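Local coordinates for protein uncharacterized sugar kinase PH1459 (Pyrococcus horikoshii, PDB 3EWM) that probably phosphorylates a sugar, perhaps fructose, at the expense of ATP, as a member of the PfkB carbohydrate kinase family, at residues T288-K291 against D292-L295; G262-L265 against L266-G269; N111-L114 against N115-N118; V80-E83 against K84-T87. All coordinates share one frame; numbering follows the deposited sequence.

How the contacts relate
Along the chain the order is contact 4, contact 3, contact 2, contact 1. Contacts 3 and 4 are neighbours, with centres 12 Å apart on the same side of the chain's centre. They meet where Asn111 ND2 lies 2.7 Å from Asp82 OD2, a probable hydrogen bond. Together they join strand 79-82, an outermost strand of the nine-stranded sheet, to the loop before helix 119-124. Contacts 1 and 2 begin the successive helices 291-294 and 265-279. Their centres are 19 Å apart and they do not touch. Contacts 2 and 4 are 40 Å apart between centres, on opposite sides of the chain's centre. Contacts 1, 3 and 4 lie away from the ATP-site residues of this PfkB-family fold.

Contact 1 of 4, residues T288-K291 against D292-L295; sequences TPRK and DELL
Glu293 reaches back to Arg290 at the start of helix 291-294. Its side chain, at the N3 position, accepts from the N-cap backbone N, as in one half of a capping box. Arg290 is the N-cap residue. Arg290 N gives an almost straight bond, 2.8 Å and 173°, to Glu293 OE1. The N-H comes from above the carboxylate plane, 63° out of it. Glu293 CG lies anti to its own carbonyl carbon (chi1 -50°), and the rest of the chain is extended, which carries the carboxylate back to the N-cap. Glu293 OE1 also lies 3.4 Å from Arg290 CG. Backbone bonds close the first turn: Leu294 N to Arg290 O at 3.0 Å, and Leu295 N to Lys291 O at 2.8 Å. The aliphatic part of Lys291 runs obliquely past Leu295, with Lys291 CG 3.8 Å from Leu295 CD2. The guanidinium of Arg290 leads away from the turn to a salt bridge with Glu72. Pro289 and Leu294 are buried and pack on Val275 and Leu278 of helix 265-279, while Leu294 touches Ala300 and Leu304 of helix 298-304. Just before the cap, these two meet across the helix start as a hydrophobic staple, with Pro289 CG 3.8 Å from Leu294 CD2.

Contact 2 of 4, residues G262-L265 against L266-G269; sequences GLDL and LKLG
Lys267 lays its aliphatic chain against the carboxylate of Asp264, three residues earlier. Lys267 CB is 3.6 Å from Asp264 OD1. Lys267 CG keeps close to the carboxylate, 3.6 Å from Asp264 CG. CD then moves over to the other oxygen, and Lys267 CE comes within 3.3 Å of Asp264 OD2. The chain bends at chi4 (-69°), and Lys267 NZ, 4.6 Å from Asp264 OD2, makes a salt bridge with Glu302. The opposite charges of Asp264 and Lys267 are near but not in contact. Asp264 has its CG anti to the backbone N (chi1 -175°), which turns the carboxylate toward the helix start. There Asp264 OD1 accepts from Lys267 N at 3.0 Å along a nearly straight path, with the N-H above the carboxylate plane. The backbone continues the turn with Leu268 N to Asp264 O at 2.9 Å and Gly269 N to Leu265 O at 2.7 Å. Leu263 CD1 and Leu268 CD2 come together loosely at 4.4 Å; Leu268 is buried against Leu253 and Ile257 of helix 245-259 and Leu223 of strand 220-225. An aspartate N-cap of this kind, with a loose hydrophobic staple from Leu263 to Leu268, is a classic start for a helix, here 265-279.

Contact 3 of 4, residues N111-L114 against N115-N118; sequences NMTL and NDIN
Asp116 reaches back to Thr113 across a short 3-10 turn. Among the side-chain bonds, the strong one is Thr113 N to Asp116 OD2, 2.8 Å and 167°, met from above the carboxylate plane. This resembles the acidic half of a capping box. Thr113 OG1 sits between its backbone N and carbonyl carbon (chi1 57°), where two weak, alternative bonds are possible. Asp116 OD2 and Asn115 OD1 each lie 3.3 Å from Thr113 OG1, and which takes the proton is not settled. Two backbone bonds of the 3-10 type follow: Asp116 N to Thr113 O at 2.9 Å, and Ile117 N to Leu114 O at 3.2 Å. Both donors stand above the carbonyl plane of their acceptor. The ionic part lies outside the turn, where Asp116 OD2 also makes a salt bridge with Lys55 of strand 49-57. Replacing Asp116 with an alanine would probably leave Thr113 N without its side-chain acceptor and Lys55 without this carboxylate. The apolar part is a loose approach of selenomethionine Met112 SE to Ile117 CD1, 4.4 Å. Ile117 is buried against Thr143 and Val147 of helix 140-151, Val122 of helix 119-124 and Ile53 of strand 49-57, so the turn bridges the sheet and both helices.

Contact 4 of 4, residues V80-E83 against K84-T87; sequences VKDE and KKHT
Asp82, the last residue of strand 79-82, and Lys85 in the loop after it lie side by side, their side chains pointing the same way. Lys85 CG is 3.5 Å from Asp82 OD2, and Lys85 CB is 3.6 Å from Asp82 OD2. Lys85 bends at chi2 (-66°), and its NZ ends well away from Asp82, in a salt bridge with Asp106 of the same chain. Asp82 CG is anti to the backbone N (chi1 -162°), which swings the carboxylate over the turn that follows. Asp82 OD1 accepts from Lys84 N at 2.7 Å, on the anti side and close to the carboxylate plane. This bond, two residues on, defines an Asx turn. Lys85 N adds a weak, bent bond to Asp82 OD1 at 3.0 Å. Replacing Asp82 with a leucine would probably leave the N-H groups of Lys84 and Lys85 without their shared acceptor and free the turn to shift. Beyond it, the chain runs to the dimer contact, where Thr87 O bonds Tyr104 OH of the second subunit. Asp82 OD2, with Asn111 ND2 as donor, also has a long, weak ion pair with Lys55. With N-H donors at both oxygens, the buried carboxylate of Asp82 is likely to remain ionised.

Contact 1 of 4, residues T288-K291 against D292-L295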
ATOM      1  N   THR A 288      -1.325  13.956  20.856  1.00 11.94           N
ATOM      2  CA  THR A 288      -1.211  15.261  21.514  1.00 12.13           C
ATOM      3  C   THR A 288      -2.454  15.479  22.381  1.00 12.15           C
ATOM      4  O   THR A 288      -3.560  15.324  21.894  1.00 12.74           O
ATOM      5  CB  THR A 288      -1.140  16.414  20.500  1.00 11.63           C
ATOM      6  OG1 THR A 288      -0.037  16.203  19.618  1.00 11.34           O
ATOM      7  CG2 THR A 288      -1.003  17.778  21.213  1.00 10.24           C
ATOM      8  N   PRO A 289      -2.265  15.830  23.660  1.00 12.98           N
ATOM      9  CA  PRO A 289      -3.417  16.165  24.497  1.00 13.06           C
ATOM     10  C   PRO A 289      -4.095  17.448  24.029  1.00 13.72           C
ATOM     11  O   PRO A 289      -3.481  18.279  23.367  1.00 13.24           O
ATOM     12  CB  PRO A 289      -2.802  16.352  25.879  1.00 12.70           C
ATOM     13  CG  PRO A 289      -1.368  16.777  25.586  1.00 14.18           C
ATOM     14  CD  PRO A 289      -1.000  15.910  24.418  1.00 13.12           C
ATOM     15  N   ARG A 290      -5.361  17.592  24.381  1.00 15.08           N
ATOM     16  CA  ARG A 290      -6.112  18.778  24.027  1.00 16.67           C
ATOM     17  C   ARG A 290      -5.767  19.942  24.950  1.00 17.18           C
ATOM     18  O   ARG A 290      -5.405  19.743  26.123  1.00 16.94           O
ATOM     19  CB  ARG A 290      -7.610  18.471  24.060  1.00 17.07           C
ATOM     20  CG  ARG A 290      -7.957  17.254  23.207  1.00 20.17           C
ATOM     21  CD  ARG A 290      -9.376  17.262  22.711  1.00 23.29           C
ATOM     22  NE  ARG A 290      -9.406  16.681  21.372  1.00 27.16           N
ATOM     23  CZ  ARG A 290      -9.338  17.384  20.239  1.00 26.03           C
ATOM     24  NH1 ARG A 290      -9.258  18.713  20.252  1.00 25.42           N
ATOM     25  NH2 ARG A 290      -9.357  16.747  19.083  1.00 27.92           N
ATOM     26  N   LYS A 291      -5.870  21.149  24.399  1.00 17.41           N
ATOM     27  CA  LYS A 291      -5.731  22.381  25.146  1.00 18.61           C
ATOM     28  C   LYS A 291      -6.485  22.322  26.485  1.00 19.40           C
ATOM     29  O   LYS A 291      -5.930  22.679  27.533  1.00 18.95           O
ATOM     30  CB  LYS A 291      -6.233  23.554  24.294  1.00 18.51           C
ATOM     31  CG  LYS A 291      -6.260  24.864  25.021  1.00 21.43           C
ATOM     32  CD  LYS A 291      -6.403  26.020  24.066  1.00 22.98           C
ATOM     33  CE  LYS A 291      -6.461  27.322  24.829  1.00 24.55           C
ATOM     34  NZ  LYS A 291      -6.240  28.501  23.952  1.00 27.30           N
ATOM     35  N   ASP A 292      -7.729  21.848  26.452  1.00 20.04           N
ATOM     36  CA  ASP A 292      -8.569  21.825  27.659  1.00 21.45           C
ATOM     37  C   ASP A 292      -7.961  20.949  28.768  1.00 21.11           C
ATOM     38  O   ASP A 292      -7.993  21.317  29.936  1.00 21.20           O
ATOM     39  CB  ASP A 292     -10.015  21.424  27.334  1.00 22.41           C
ATOM     40  CG  ASP A 292     -10.118  20.082  26.617  1.00 25.70           C
ATOM     41  OD1 ASP A 292      -9.737  19.042  27.203  1.00 30.42           O
ATOM     42  OD2 ASP A 292     -10.603  20.057  25.465  1.00 31.33           O
ATOM     43  N   GLU A 293      -7.383  19.811  28.395  1.00 20.54           N
ATOM     44  CA  GLU A 293      -6.669  18.973  29.354  1.00 21.10           C
ATOM     45  C   GLU A 293      -5.415  19.649  29.877  1.00 20.41           C
ATOM     46  O   GLU A 293      -5.094  19.526  31.056  1.00 20.16           O
ATOM     47  CB  GLU A 293      -6.213  17.672  28.721  1.00 21.41           C
ATOM     48  CG  GLU A 293      -7.227  16.880  27.968  1.00 24.52           C
ATOM     49  CD  GLU A 293      -6.537  15.779  27.200  1.00 26.32           C
ATOM     50  OE1 GLU A 293      -6.730  15.689  25.971  1.00 26.15           O
ATOM     51  OE2 GLU A 293      -5.750  15.044  27.840  1.00 29.49           O
ATOM     52  N   LEU A 294      -4.689  20.326  28.983  1.00 19.82           N
ATOM     53  CA  LEU A 294      -3.423  20.962  29.327  1.00 19.90           C
ATOM     54  C   LEU A 294      -3.605  22.151  30.251  1.00 20.46           C
ATOM     55  O   LEU A 294      -2.746  22.432  31.089  1.00 20.87           O
ATOM     56  CB  LEU A 294      -2.676  21.396  28.069  1.00 18.63           C
ATOM     57  CG  LEU A 294      -2.019  20.261  27.281  1.00 17.99           C
ATOM     58  CD1 LEU A 294      -1.787  20.716  25.845  1.00 14.72           C
ATOM     59  CD2 LEU A 294      -0.709  19.761  27.896  1.00 18.04           C
ATOM     60  N   LEU A 295      -4.733  22.837  30.104  1.00 21.16           N
ATOM     61  CA  LEU A 295      -5.024  24.016  30.913  1.00 21.98           C
ATOM     62  C   LEU A 295      -5.091  23.719  32.421  1.00 22.13           C
ATOM     63  O   LEU A 295      -4.953  24.626  33.232  1.00 22.04           O
ATOM     64  CB  LEU A 295      -6.300  24.694  30.420  1.00 22.04           C
ATOM     65  CG  LEU A 295      -6.260  25.937  29.514  1.00 23.26           C
ATOM     66  CD1 LEU A 295      -4.959  26.166  28.787  1.00 23.39           C
ATOM     67  CD2 LEU A 295      -7.398  25.851  28.539  1.00 23.17           C
TER

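Contact 2 of 4, residues G262-L265 against L266-G269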
ATOM      1  N   GLY A 262       9.008  35.760  23.605  1.00 27.45           N
ATOM      2  CA  GLY A 262      10.306  35.500  23.037  1.00 26.87           C
ATOM      3  C   GLY A 262      10.510  34.006  23.025  1.00 25.92           C
ATOM      4  O   GLY A 262       9.640  33.243  23.463  1.00 26.72           O
ATOM      5  N   LEU A 263      11.656  33.591  22.512  1.00 24.54           N
ATOM      6  CA  LEU A 263      12.070  32.211  22.575  1.00 23.40           C
ATOM      7  C   LEU A 263      12.536  31.906  23.991  1.00 21.96           C
ATOM      8  O   LEU A 263      13.732  31.756  24.233  1.00 21.86           O
ATOM      9  CB  LEU A 263      13.219  32.003  21.606  1.00 23.65           C
ATOM     10  CG  LEU A 263      13.259  30.832  20.645  1.00 24.54           C
ATOM     11  CD1 LEU A 263      11.865  30.379  20.213  1.00 26.86           C
ATOM     12  CD2 LEU A 263      14.021  31.318  19.459  1.00 24.81           C
ATOM     13  N   ASP A 264      11.594  31.830  24.926  1.00 20.59           N
ATOM     14  CA  ASP A 264      11.948  31.508  26.295  1.00 18.72           C
ATOM     15  C   ASP A 264      12.115  29.993  26.436  1.00 18.23           C
ATOM     16  O   ASP A 264      11.125  29.275  26.518  1.00 17.49           O
ATOM     17  CB  ASP A 264      10.891  32.036  27.262  1.00 18.09           C
ATOM     18  CG  ASP A 264      11.274  31.821  28.723  1.00 18.35           C
ATOM     19  OD1 ASP A 264      11.667  30.685  29.082  1.00 18.57           O
ATOM     20  OD2 ASP A 264      11.174  32.781  29.520  1.00 16.91           O
ATOM     21  N   LEU A 265      13.362  29.524  26.500  1.00 17.73           N
ATOM     22  CA  LEU A 265      13.661  28.084  26.432  1.00 17.48           C
ATOM     23  C   LEU A 265      13.090  27.260  27.580  1.00 16.95           C
ATOM     24  O   LEU A 265      12.615  26.136  27.373  1.00 15.61           O
ATOM     25  CB  LEU A 265      15.168  27.825  26.272  1.00 17.57           C
ATOM     26  CG  LEU A 265      15.828  28.342  24.981  1.00 18.89           C
ATOM     27  CD1 LEU A 265      17.250  27.829  24.835  1.00 17.95           C
ATOM     28  CD2 LEU A 265      15.027  28.008  23.745  1.00 19.09           C
ATOM     29  N   LEU A 266      13.139  27.823  28.784  1.00 16.22           N
ATOM     30  CA  LEU A 266      12.527  27.200  29.960  1.00 16.17           C
ATOM     31  C   LEU A 266      11.011  27.030  29.849  1.00 15.73           C
ATOM     32  O   LEU A 266      10.496  25.947  30.096  1.00 15.46           O
ATOM     33  CB  LEU A 266      12.903  27.977  31.230  1.00 16.50           C
ATOM     34  CG  LEU A 266      14.369  27.815  31.648  1.00 17.81           C
ATOM     35  CD1 LEU A 266      14.620  28.608  32.912  1.00 18.80           C
ATOM     36  CD2 LEU A 266      14.708  26.323  31.874  1.00 19.85           C
ATOM     37  N   LYS A 267      10.309  28.088  29.449  1.00 15.13           N
ATOM     38  CA  LYS A 267       8.849  28.032  29.324  1.00 15.32           C
ATOM     39  C   LYS A 267       8.480  27.053  28.214  1.00 15.16           C
ATOM     40  O   LYS A 267       7.552  26.253  28.350  1.00 15.05           O
ATOM     41  CB  LYS A 267       8.275  29.418  29.011  1.00 15.54           C
ATOM     42  CG  LYS A 267       8.303  30.382  30.192  1.00 16.34           C
ATOM     43  CD  LYS A 267       7.850  31.770  29.746  1.00 17.94           C
ATOM     44  CE  LYS A 267       8.150  32.819  30.814  1.00 21.23           C
ATOM     45  NZ  LYS A 267       7.293  32.632  32.007  1.00 24.41           N
ATOM     46  N   LEU A 268       9.231  27.133  27.126  1.00 14.58           N
ATOM     47  CA  LEU A 268       9.024  26.282  25.979  1.00 15.18           C
ATOM     48  C   LEU A 268       9.328  24.823  26.344  1.00 14.71           C
ATOM     49  O   LEU A 268       8.525  23.940  26.081  1.00 14.50           O
ATOM     50  CB  LEU A 268       9.917  26.774  24.855  1.00 15.55           C
ATOM     51  CG  LEU A 268       9.859  26.084  23.508  1.00 17.26           C
ATOM     52  CD1 LEU A 268       8.445  26.107  22.956  1.00 19.53           C
ATOM     53  CD2 LEU A 268      10.842  26.856  22.604  1.00 20.16           C
ATOM     54  N   GLY A 269      10.472  24.593  26.988  1.00 14.59           N
ATOM     55  CA  GLY A 269      10.852  23.255  27.457  1.00 14.90           C
ATOM     56  C   GLY A 269       9.842  22.597  28.384  1.00 14.95           C
ATOM     57  O   GLY A 269       9.460  21.435  28.177  1.00 14.75           O
TER

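Contact 3 of 4, residues N111-L114 against N115-N118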
ATOM      1  N   ASN A 111       4.072  13.022  -5.140  1.00  9.76           N
ATOM      2  CA  ASN A 111       3.786  13.563  -6.467  1.00 10.73           C
ATOM      3  C   ASN A 111       3.314  15.037  -6.475  1.00 11.76           C
ATOM      4  O   ASN A 111       2.551  15.445  -7.353  1.00 11.17           O
ATOM      5  CB  ASN A 111       2.720  12.682  -7.134  1.00 10.43           C
ATOM      6  CG  ASN A 111       2.747  12.761  -8.646  1.00 11.50           C
ATOM      7  OD1 ASN A 111       3.806  12.946  -9.258  1.00 10.47           O
ATOM      8  ND2 ASN A 111       1.584  12.576  -9.263  1.00 10.54           N
HETATM    9  N   MSE A 112       3.761  15.839  -5.504  1.00 12.26           N
HETATM   10  CA  MSE A 112       3.357  17.241  -5.444  1.00 15.06           C
HETATM   11  C   MSE A 112       4.148  18.085  -6.417  1.00 12.97           C
HETATM   12  O   MSE A 112       5.361  17.974  -6.507  1.00 10.96           O
HETATM   13  CB  MSE A 112       3.515  17.799  -4.029  1.00 13.92           C
HETATM   14  CG  MSE A 112       2.404  17.349  -3.113  1.00 16.78           C
HETATM   15 SE   MSE A 112       2.478  18.272  -1.406  1.00 27.19          SE
HETATM   16  CE  MSE A 112       3.661  17.026  -0.628  1.00 14.36           C
ATOM     17  N   THR A 113       3.446  18.922  -7.162  1.00 13.29           N
ATOM     18  CA  THR A 113       4.110  19.885  -8.021  1.00 13.02           C
ATOM     19  C   THR A 113       3.740  21.260  -7.502  1.00 12.78           C
ATOM     20  O   THR A 113       2.872  21.402  -6.627  1.00 12.58           O
ATOM     21  CB  THR A 113       3.680  19.724  -9.504  1.00 13.82           C
ATOM     22  OG1 THR A 113       2.263  19.860  -9.587  1.00 14.30           O
ATOM     23  CG2 THR A 113       4.075  18.344 -10.048  1.00 14.91           C
ATOM     24  N   LEU A 114       4.378  22.286  -8.040  1.00 12.47           N
ATOM     25  CA  LEU A 114       4.105  23.647  -7.601  1.00 12.54           C
ATOM     26  C   LEU A 114       2.640  24.055  -7.737  1.00 12.84           C
ATOM     27  O   LEU A 114       2.143  24.810  -6.919  1.00 10.89           O
ATOM     28  CB  LEU A 114       4.997  24.626  -8.334  1.00 12.48           C
ATOM     29  CG  LEU A 114       6.446  24.515  -7.884  1.00 13.14           C
ATOM     30  CD1 LEU A 114       7.351  25.231  -8.877  1.00 11.90           C
ATOM     31  CD2 LEU A 114       6.619  25.072  -6.465  1.00 13.80           C
ATOM     32  N   ASN A 115       1.968  23.534  -8.760  1.00 13.55           N
ATOM     33  CA  ASN A 115       0.536  23.767  -8.953  1.00 15.57           C
ATOM     34  C   ASN A 115      -0.317  23.255  -7.803  1.00 15.23           C
ATOM     35  O   ASN A 115      -1.407  23.761  -7.599  1.00 16.29           O
ATOM     36  CB  ASN A 115       0.060  23.089 -10.230  1.00 17.12           C
ATOM     37  CG  ASN A 115       0.991  23.303 -11.363  1.00 21.32           C
ATOM     38  OD1 ASN A 115       1.800  22.423 -11.688  1.00 29.07           O
ATOM     39  ND2 ASN A 115       0.932  24.484 -11.956  1.00 23.32           N
ATOM     40  N   ASP A 116       0.181  22.251  -7.069  1.00 14.10           N
ATOM     41  CA  ASP A 116      -0.560  21.622  -5.975  1.00 13.84           C
ATOM     42  C   ASP A 116      -0.500  22.424  -4.681  1.00 14.07           C
ATOM     43  O   ASP A 116      -1.184  22.102  -3.704  1.00 14.60           O
ATOM     44  CB  ASP A 116      -0.048  20.199  -5.708  1.00 13.55           C
ATOM     45  CG  ASP A 116      -0.209  19.279  -6.904  1.00 12.69           C
ATOM     46  OD1 ASP A 116      -1.211  19.422  -7.637  1.00 10.87           O
ATOM     47  OD2 ASP A 116       0.672  18.414  -7.108  1.00 12.60           O
ATOM     48  N   ILE A 117       0.328  23.459  -4.672  1.00 13.44           N
ATOM     49  CA  ILE A 117       0.563  24.231  -3.463  1.00 12.50           C
ATOM     50  C   ILE A 117      -0.433  25.351  -3.368  1.00 13.43           C
ATOM     51  O   ILE A 117      -0.580  26.173  -4.294  1.00 12.79           O
ATOM     52  CB  ILE A 117       2.016  24.788  -3.402  1.00 12.40           C
ATOM     53  CG1 ILE A 117       3.038  23.639  -3.543  1.00 12.23           C
ATOM     54  CG2 ILE A 117       2.232  25.663  -2.125  1.00  9.79           C
ATOM     55  CD1 ILE A 117       2.889  22.530  -2.472  1.00 12.10           C
ATOM     56  N   ASN A 118      -1.129  25.373  -2.239  1.00 13.12           N
ATOM     57  CA  ASN A 118      -1.966  26.485  -1.905  1.00 13.57           C
ATOM     58  C   ASN A 118      -1.063  27.569  -1.331  1.00 13.19           C
ATOM     59  O   ASN A 118      -0.669  27.545  -0.164  1.00 13.60           O
ATOM     60  CB  ASN A 118      -3.056  26.068  -0.912  1.00 13.82           C
ATOM     61  CG  ASN A 118      -4.107  27.141  -0.728  1.00 15.01           C
ATOM     62  OD1 ASN A 118      -3.783  28.295  -0.497  1.00 15.44           O
ATOM     63  ND2 ASN A 118      -5.369  26.760  -0.825  1.00 16.35           N
TER

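Contact 4 of 4, residues V80-E83 against K84-T87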
ATOM      1  N   VAL A  80      -4.393  18.113  -1.875  1.00 11.93           N
ATOM      2  CA  VAL A  80      -4.784  17.906  -3.277  1.00 12.34           C
ATOM      3  C   VAL A  80      -5.085  16.431  -3.500  1.00 12.23           C
ATOM      4  O   VAL A  80      -4.517  15.566  -2.839  1.00 11.80           O
ATOM      5  CB  VAL A  80      -3.670  18.397  -4.236  1.00 12.17           C
ATOM      6  CG1 VAL A  80      -3.975  18.026  -5.677  1.00 13.50           C
ATOM      7  CG2 VAL A  80      -3.488  19.895  -4.096  1.00 12.19           C
ATOM      8  N   LYS A  81      -6.012  16.145  -4.402  1.00 13.01           N
ATOM      9  CA  LYS A  81      -6.291  14.778  -4.774  1.00 13.98           C
ATOM     10  C   LYS A  81      -5.593  14.492  -6.089  1.00 14.20           C
ATOM     11  O   LYS A  81      -5.770  15.205  -7.079  1.00 14.43           O
ATOM     12  CB  LYS A  81      -7.791  14.522  -4.893  1.00 14.80           C
ATOM     13  CG  LYS A  81      -8.525  14.729  -3.596  1.00 17.93           C
ATOM     14  CD  LYS A  81      -9.947  14.177  -3.671  1.00 22.34           C
ATOM     15  CE  LYS A  81     -10.577  14.180  -2.293  1.00 23.18           C
ATOM     16  NZ  LYS A  81     -11.852  13.408  -2.287  1.00 24.96           N
ATOM     17  N   ASP A  82      -4.786  13.449  -6.061  1.00 13.76           N
ATOM     18  CA  ASP A  82      -4.053  12.979  -7.214  1.00 14.88           C
ATOM     19  C   ASP A  82      -4.910  11.966  -7.968  1.00 15.60           C
ATOM     20  O   ASP A  82      -5.359  10.963  -7.412  1.00 15.25           O
ATOM     21  CB  ASP A  82      -2.742  12.356  -6.752  1.00 14.55           C
ATOM     22  CG  ASP A  82      -1.730  12.236  -7.862  1.00 14.08           C
ATOM     23  OD1 ASP A  82      -2.115  11.880  -8.996  1.00 12.66           O
ATOM     24  OD2 ASP A  82      -0.542  12.463  -7.585  1.00 14.25           O
ATOM     25  N   GLU A  83      -5.169  12.270  -9.235  1.00 16.52           N
ATOM     26  CA  GLU A  83      -5.918  11.362 -10.092  1.00 17.56           C
ATOM     27  C   GLU A  83      -5.050  10.244 -10.663  1.00 17.57           C
ATOM     28  O   GLU A  83      -5.567   9.292 -11.241  1.00 17.89           O
ATOM     29  CB  GLU A  83      -6.583  12.157 -11.230  1.00 18.03           C
ATOM     30  CG  GLU A  83      -7.563  13.227 -10.740  1.00 20.62           C
ATOM     31  CD  GLU A  83      -8.789  12.648 -10.044  1.00 23.53           C
ATOM     32  OE1 GLU A  83      -9.071  11.438 -10.207  1.00 23.94           O
ATOM     33  OE2 GLU A  83      -9.478  13.410  -9.336  1.00 27.48           O
ATOM     34  N   LYS A  84      -3.736  10.357 -10.514  1.00 17.30           N
ATOM     35  CA  LYS A  84      -2.828   9.361 -11.080  1.00 17.47           C
ATOM     36  C   LYS A  84      -2.062   8.518 -10.049  1.00 16.80           C
ATOM     37  O   LYS A  84      -1.424   7.536 -10.416  1.00 18.16           O
ATOM     38  CB  LYS A  84      -1.830  10.020 -12.033  1.00 17.49           C
ATOM     39  CG  LYS A  84      -2.463  10.844 -13.152  1.00 19.32           C
ATOM     40  CD  LYS A  84      -3.127   9.953 -14.156  1.00 20.01           C
ATOM     41  CE  LYS A  84      -3.569  10.754 -15.376  1.00 20.68           C
ATOM     42  NZ  LYS A  84      -4.548   9.971 -16.185  1.00 20.43           N
ATOM     43  N   LYS A  85      -2.088   8.906  -8.779  1.00 15.30           N
ATOM     44  CA  LYS A  85      -1.353   8.150  -7.774  1.00 13.73           C
ATOM     45  C   LYS A  85      -2.314   7.858  -6.643  1.00 12.87           C
ATOM     46  O   LYS A  85      -3.236   8.612  -6.407  1.00 13.36           O
ATOM     47  CB  LYS A  85      -0.115   8.896  -7.248  1.00 12.89           C
ATOM     48  CG  LYS A  85       0.913   9.360  -8.303  1.00 13.28           C
ATOM     49  CD  LYS A  85       1.606   8.231  -9.016  1.00 11.55           C
ATOM     50  CE  LYS A  85       2.644   8.772 -10.019  1.00 13.22           C
ATOM     51  NZ  LYS A  85       3.433   7.640 -10.589  1.00 16.49           N
ATOM     52  N   HIS A  86      -2.111   6.731  -5.983  1.00 12.44           N
ATOM     53  CA  HIS A  86      -2.954   6.355  -4.865  1.00 11.62           C
ATOM     54  C   HIS A  86      -2.434   6.991  -3.596  1.00 10.56           C
ATOM     55  O   HIS A  86      -1.283   7.419  -3.525  1.00  9.22           O
ATOM     56  CB  HIS A  86      -3.023   4.837  -4.752  1.00 11.91           C
ATOM     57  CG  HIS A  86      -3.623   4.213  -5.967  1.00 15.73           C
ATOM     58  ND1 HIS A  86      -2.876   3.531  -6.905  1.00 18.89           N
ATOM     59  CD2 HIS A  86      -4.882   4.274  -6.458  1.00 18.75           C
ATOM     60  CE1 HIS A  86      -3.664   3.158  -7.898  1.00 19.48           C
ATOM     61  NE2 HIS A  86      -4.886   3.598  -7.650  1.00 20.01           N
ATOM     62  N   THR A  87      -3.319   7.061  -2.617  1.00  9.79           N
ATOM     63  CA  THR A  87      -3.006   7.606  -1.322  1.00  9.12           C
ATOM     64  C   THR A  87      -1.820   6.860  -0.714  1.00  8.46           C
ATOM     65  O   THR A  87      -1.724   5.633  -0.805  1.00  8.05           O
ATOM     66  CB  THR A  87      -4.242   7.489  -0.427  1.00  8.47           C
ATOM     67  OG1 THR A  87      -5.291   8.312  -0.967  1.00  9.43           O
ATOM     68  CG2 THR A  87      -3.927   7.931   0.976  1.00  8.14           C
TER